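PDB 5V01: competence damage-inducible protein A from Klebsiella pneumoniae subsp. pneumoniae MGH 78578, which is of uncertain function but belongs to the CinA family, whose relatives of this domain include nicotinamide mononucleotide deamidases, an activity it may share. Local coordinates for residues I8-T19 with K156-E167. Sequence-based numbering, arbitrary orientation. Where two conformers were deposited one is given.
With NA (sodium ion), chain E.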
loop_
_atom_site.group_PDB
_atom_site.type_symbol
_atom_site.label_atom_id
_atom_site.label_comp_id
_atom_site.label_asym_id
_atom_site.label_seq_id
_atom_site.Cartn_x
_atom_site.Cartn_y
_atom_site.Cartn_z
ATOM N N ILE A 8 9.539 15.296 16.327
ATOM C CA ILE A 8 9.338 14.435 15.151
ATOM C C ILE A 8 8.660 13.124 15.556
ATOM O O ILE A 8 7.780 12.660 14.855
ATOM C CB ILE A 8 10.675 14.171 14.409
ATOM C CG1 ILE A 8 11.440 15.493 14.173
ATOM C CG2 ILE A 8 10.441 13.443 13.078
ATOM C CD1 ILE A 8 10.748 16.507 13.268
ATOM N N ASP A 9 9.054 12.545 16.695
ATOM C CA ASP A 9 8.395 11.342 17.254
ATOM C C ASP A 9 7.535 11.754 18.440
ATOM O O ASP A 9 7.984 11.723 19.588
ATOM C CB ASP A 9 9.418 10.297 17.716
ATOM C CG ASP A 9 8.754 9.022 18.260
ATOM O OD1 ASP A 9 7.638 8.673 17.805
ATOM O OD2 ASP A 9 9.343 8.374 19.157
ATOM N N SER A 10 6.296 12.145 18.143
ATOM C CA SER A 10 5.435 12.776 19.134
ATOM C C SER A 10 3.990 12.462 18.869
ATOM O O SER A 10 3.518 12.648 17.751
ATOM C CB SER A 10 5.607 14.290 19.079
ATOM O OG SER A 10 4.811 14.931 20.066
ATOM N N ASP A 11 3.280 12.050 19.916
ATOM C CA ASP A 11 1.829 11.864 19.860
ATOM C C ASP A 11 1.077 13.189 19.685
ATOM O O ASP A 11 -0.116 13.181 19.394
ATOM C CB ASP A 11 1.329 11.121 21.112
ATOM C CG ASP A 11 1.838 9.672 21.193
ATOM O OD1 ASP A 11 2.604 9.228 20.309
ATOM O OD2 ASP A 11 1.470 8.968 22.155
ATOM N N ALA A 12 1.770 14.314 19.868
ATOM C CA ALA A 12 1.237 15.644 19.553
ATOM C C ALA A 12 1.185 15.962 18.051
ATOM O O ALA A 12 0.613 16.981 17.661
ATOM C CB ALA A 12 2.047 16.707 20.277
ATOM N N ASN A 13 1.787 15.119 17.216
ATOM C CA ASN A 13 1.596 15.202 15.751
ATOM C C ASN A 13 0.363 14.433 15.337
ATOM O O ASN A 13 -0.064 13.502 16.033
ATOM C CB ASN A 13 2.799 14.647 14.981
ATOM C CG ASN A 13 4.055 15.476 15.164
ATOM O OD1 ASN A 13 3.999 16.702 15.227
ATOM N ND2 ASN A 13 5.202 14.803 15.219
ATOM N N ASN A 14 -0.218 14.867 14.222
ATOM C CA ASN A 14 -1.405 14.228 13.669
ATOM C C ASN A 14 -1.118 13.867 12.206
ATOM O O ASN A 14 -0.674 14.692 11.410
ATOM C CB ASN A 14 -2.599 15.171 13.753
ATOM C CG ASN A 14 -3.818 14.605 13.078
ATOM O OD1 ASN A 14 -4.051 14.862 11.880
ATOM N ND2 ASN A 14 -4.592 13.796 13.818
ATOM N N THR A 15 -1.439 12.628 11.835
ATOM C CA THR A 15 -1.075 12.118 10.512
ATOM C C THR A 15 -1.673 12.921 9.325
ATOM O O THR A 15 -0.968 13.225 8.404
ATOM C CB THR A 15 -1.325 10.592 10.456
ATOM O OG1 THR A 15 -0.379 9.958 11.351
ATOM C CG2 THR A 15 -1.173 10.053 9.053
ATOM N N HIS A 16 -2.960 13.275 9.370
ATOM C CA HIS A 16 -3.541 14.040 8.255
ATOM C C HIS A 16 -2.991 15.475 8.190
ATOM O O HIS A 16 -2.777 16.015 7.110
ATOM C CB HIS A 16 -5.067 14.067 8.314
ATOM C CG HIS A 16 -5.715 14.401 7.003
ATOM N ND1 HIS A 16 -5.207 15.349 6.142
ATOM C CD2 HIS A 16 -6.842 13.930 6.415
ATOM C CE1 HIS A 16 -5.977 15.437 5.076
ATOM N NE2 HIS A 16 -6.982 14.591 5.217
ATOM N N GLU A 17 -2.749 16.086 9.351
ATOM C CA GLU A 17 -2.104 17.387 9.393
ATOM C C GLU A 17 -0.698 17.322 8.767
ATOM O O GLU A 17 -0.287 18.196 8.010
ATOM C CB GLU A 17 -2.058 17.824 10.840
ATOM C CG GLU A 17 -1.768 19.286 11.057
ATOM C CD GLU A 17 -1.887 19.683 12.508
ATOM O OE1 GLU A 17 -1.510 20.832 12.779
ATOM O OE2 GLU A 17 -2.335 18.880 13.370
ATOM N N LEU A 18 0.027 16.235 9.035
ATOM C CA LEU A 18 1.357 16.042 8.455
ATOM C C LEU A 18 1.301 15.831 6.959
ATOM O O LEU A 18 2.108 16.386 6.202
ATOM C CB LEU A 18 2.056 14.866 9.109
ATOM C CG LEU A 18 2.554 15.082 10.534
ATOM C CD1 LEU A 18 2.978 13.738 11.118
ATOM C CD2 LEU A 18 3.689 16.103 10.613
ATOM N N THR A 19 0.330 15.032 6.544
ATOM C CA THR A 19 0.164 14.757 5.151
ATOM C C THR A 19 -0.160 16.034 4.339
ATOM O O THR A 19 0.305 16.195 3.204
ATOM C CB THR A 19 -0.904 13.682 4.968
ATOM O OG1 THR A 19 -0.535 12.478 5.673
ATOM C CG2 THR A 19 -0.963 13.369 3.575
ATOM N N LYS A 156 2.424 4.850 14.943
ATOM C CA LYS A 156 3.587 5.676 15.308
ATOM C C LYS A 156 4.630 5.739 14.203
ATOM O O LYS A 156 5.239 6.779 13.962
ATOM C CB LYS A 156 4.224 5.155 16.590
ATOM C CG LYS A 156 3.406 5.444 17.846
ATOM C CD LYS A 156 4.043 4.789 19.060
ATOM C CE LYS A 156 3.344 5.203 20.349
ATOM N NZ LYS A 156 3.945 4.524 21.521
ATOM N N ALA A 157 4.860 4.606 13.551
ATOM C CA ALA A 157 5.871 4.542 12.505
ATOM C C ALA A 157 5.453 5.341 11.280
ATOM O O ALA A 157 6.245 6.052 10.689
ATOM C CB ALA A 157 6.127 3.092 12.118
ATOM N N VAL A 158 4.182 5.250 10.910
ATOM C CA VAL A 158 3.667 6.058 9.812
ATOM C C VAL A 158 3.807 7.561 10.130
ATOM O O VAL A 158 4.283 8.338 9.297
ATOM C CB VAL A 158 2.179 5.713 9.522
ATOM C CG1 VAL A 158 1.548 6.747 8.587
ATOM C CG2 VAL A 158 2.076 4.296 8.924
ATOM N N ARG A 159 3.404 7.957 11.336
ATOM C CA ARG A 159 3.497 9.356 11.752
ATOM C C ARG A 159 4.963 9.827 11.738
ATOM O O ARG A 159 5.270 10.923 11.262
ATOM C CB ARG A 159 2.880 9.527 13.140
ATOM C CG ARG A 159 2.221 10.865 13.427
ATOM C CD ARG A 159 1.617 10.810 14.822
ATOM N NE ARG A 159 2.614 10.367 15.794
ATOM C CZ ARG A 159 2.347 9.763 16.945
ATOM N NH1 ARG A 159 1.092 9.525 17.306
ATOM N NH2 ARG A 159 3.343 9.404 17.745
ATOM N N TYR A 160 5.868 8.987 12.232
ATOM C CA TYR A 160 7.292 9.351 12.272
ATOM C C TYR A 160 7.838 9.529 10.860
ATOM O O TYR A 160 8.572 10.469 10.579
ATOM C CB TYR A 160 8.097 8.287 13.024
ATOM C CG TYR A 160 9.540 8.667 13.185
ATOM C CD1 TYR A 160 9.901 9.584 14.148
ATOM C CD2 TYR A 160 10.528 8.179 12.337
ATOM C CE1 TYR A 160 11.203 9.983 14.297
ATOM C CE2 TYR A 160 11.835 8.584 12.491
ATOM C CZ TYR A 160 12.158 9.494 13.466
ATOM O OH TYR A 160 13.448 9.921 13.646
ATOM N N ALA A 161 7.506 8.595 9.975
ATOM C CA ALA A 161 7.976 8.692 8.596
ATOM C C ALA A 161 7.585 10.018 7.960
ATOM O O ALA A 161 8.384 10.655 7.269
ATOM C CB ALA A 161 7.462 7.540 7.755
ATOM N N LEU A 162 6.334 10.420 8.208
ATOM C CA LEU A 162 5.803 11.643 7.642
ATOM C C LEU A 162 6.377 12.896 8.314
ATOM O O LEU A 162 6.646 13.883 7.634
ATOM C CB LEU A 162 4.275 11.661 7.712
ATOM C CG LEU A 162 3.576 10.630 6.816
ATOM C CD1 LEU A 162 2.121 10.450 7.269
ATOM C CD2 LEU A 162 3.656 11.021 5.347
ATOM N N ALA A 163 6.486 12.873 9.644
ATOM C CA ALA A 163 7.021 14.027 10.378
ATOM C C ALA A 163 8.469 14.267 9.962
ATOM O O ALA A 163 8.881 15.412 9.731
ATOM C CB ALA A 163 6.912 13.815 11.871
ATOM N N ALA A 164 9.242 13.191 9.843
ATOM C CA ALA A 164 10.644 13.336 9.415
ATOM C C ALA A 164 10.732 13.834 7.969
ATOM O O ALA A 164 11.558 14.678 7.613
ATOM C CB ALA A 164 11.387 12.029 9.577
ATOM N N LEU A 165 9.850 13.311 7.105
ATOM C CA LEU A 165 9.791 13.792 5.730
ATOM C C LEU A 165 9.478 15.296 5.686
ATOM O O LEU A 165 10.100 16.024 4.918
ATOM C CB LEU A 165 8.726 13.032 4.949
ATOM C CG LEU A 165 8.525 13.522 3.505
ATOM C CD1 LEU A 165 9.797 13.349 2.680
ATOM C CD2 LEU A 165 7.338 12.839 2.841
ATOM N N SER A 166 8.517 15.744 6.508
ATOM C CA SER A 166 8.130 17.169 6.568
ATOM C C SER A 166 9.318 18.074 6.910
ATOM O O SER A 166 9.523 19.135 6.276
ATOM C CB SER A 166 6.930 17.401 7.521
ATOM O OG SER A 166 7.256 17.462 8.914
ATOM N N GLU A 167 10.115 17.612 7.871
ATOM C CA GLU A 167 11.341 18.286 8.268
ATOM C C GLU A 167 12.356 18.321 7.141
ATOM O O GLU A 167 12.924 19.369 6.833
ATOM C CB GLU A 167 11.906 17.666 9.546
ATOM C CG GLU A 167 12.999 18.442 10.255
ATOM C CD GLU A 167 14.356 18.373 9.610
ATOM O OE1 GLU A 167 14.633 17.489 8.772
ATOM O OE2 GLU A 167 15.167 19.250 9.956
HETATM NA NA NA E . 8.229 20.757 5.339
HETATM O O HOH W 1 5.528 11.595 15.063
HETATM O O HOH W 2 5.691 8.782 15.898
HETATM O O HOH W 3 -1.636 11.333 16.927
HETATM O O HOH W 4 6.484 19.312 4.452
HETATM O O HOH W 5 6.239 22.679 5.571
#
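In the conformer given, R159 leaves helix 150-169 with chi1 at -148° and bends at chi3, which carries its guanidinium to the turn S10-N13; D11, its CG beside the backbone N, brings its carboxylate to it. R159 NH2 donates to D11 OD1 at 2.7 Å on the anti side of the carboxylate, and the two planes stand 61° apart, so this is a single-bond salt bridge, not a flat two-pronged pair. D11 CA lies above one guanidinium face, offset toward the rim. Water 1, at the guanidinium edge, sits within bonding distance of R159 NE, S10 N, N13 ND2 and I8 O, tying the arginine to the loop through long, shared N-H contacts; N13 ND2 also bonds E7 O. The aliphatic part of R159 is used as well: CG lies 3.4 Å from T15 OG1 and also touches L18 CD1.

L18 is a knob in the hole formed by R159, L162, A163 and S166. Before the turn, I8 CG2 rests 3.5 Å from A164 N and against A163 CB and Y160 CE1. N14 N-caps helix 15-29, its OD1 accepting from E17 N at 3.1 Å.

Segments 15-19 and 156-167 run in the same general direction, inclined by 28°, with 9.4 Å between their axes. With Y160 and A164 packing on strand 128-135, the pairing is that of neighbouring helices layered on one side of a mixed sheet, in an alpha/beta domain of the CinA family.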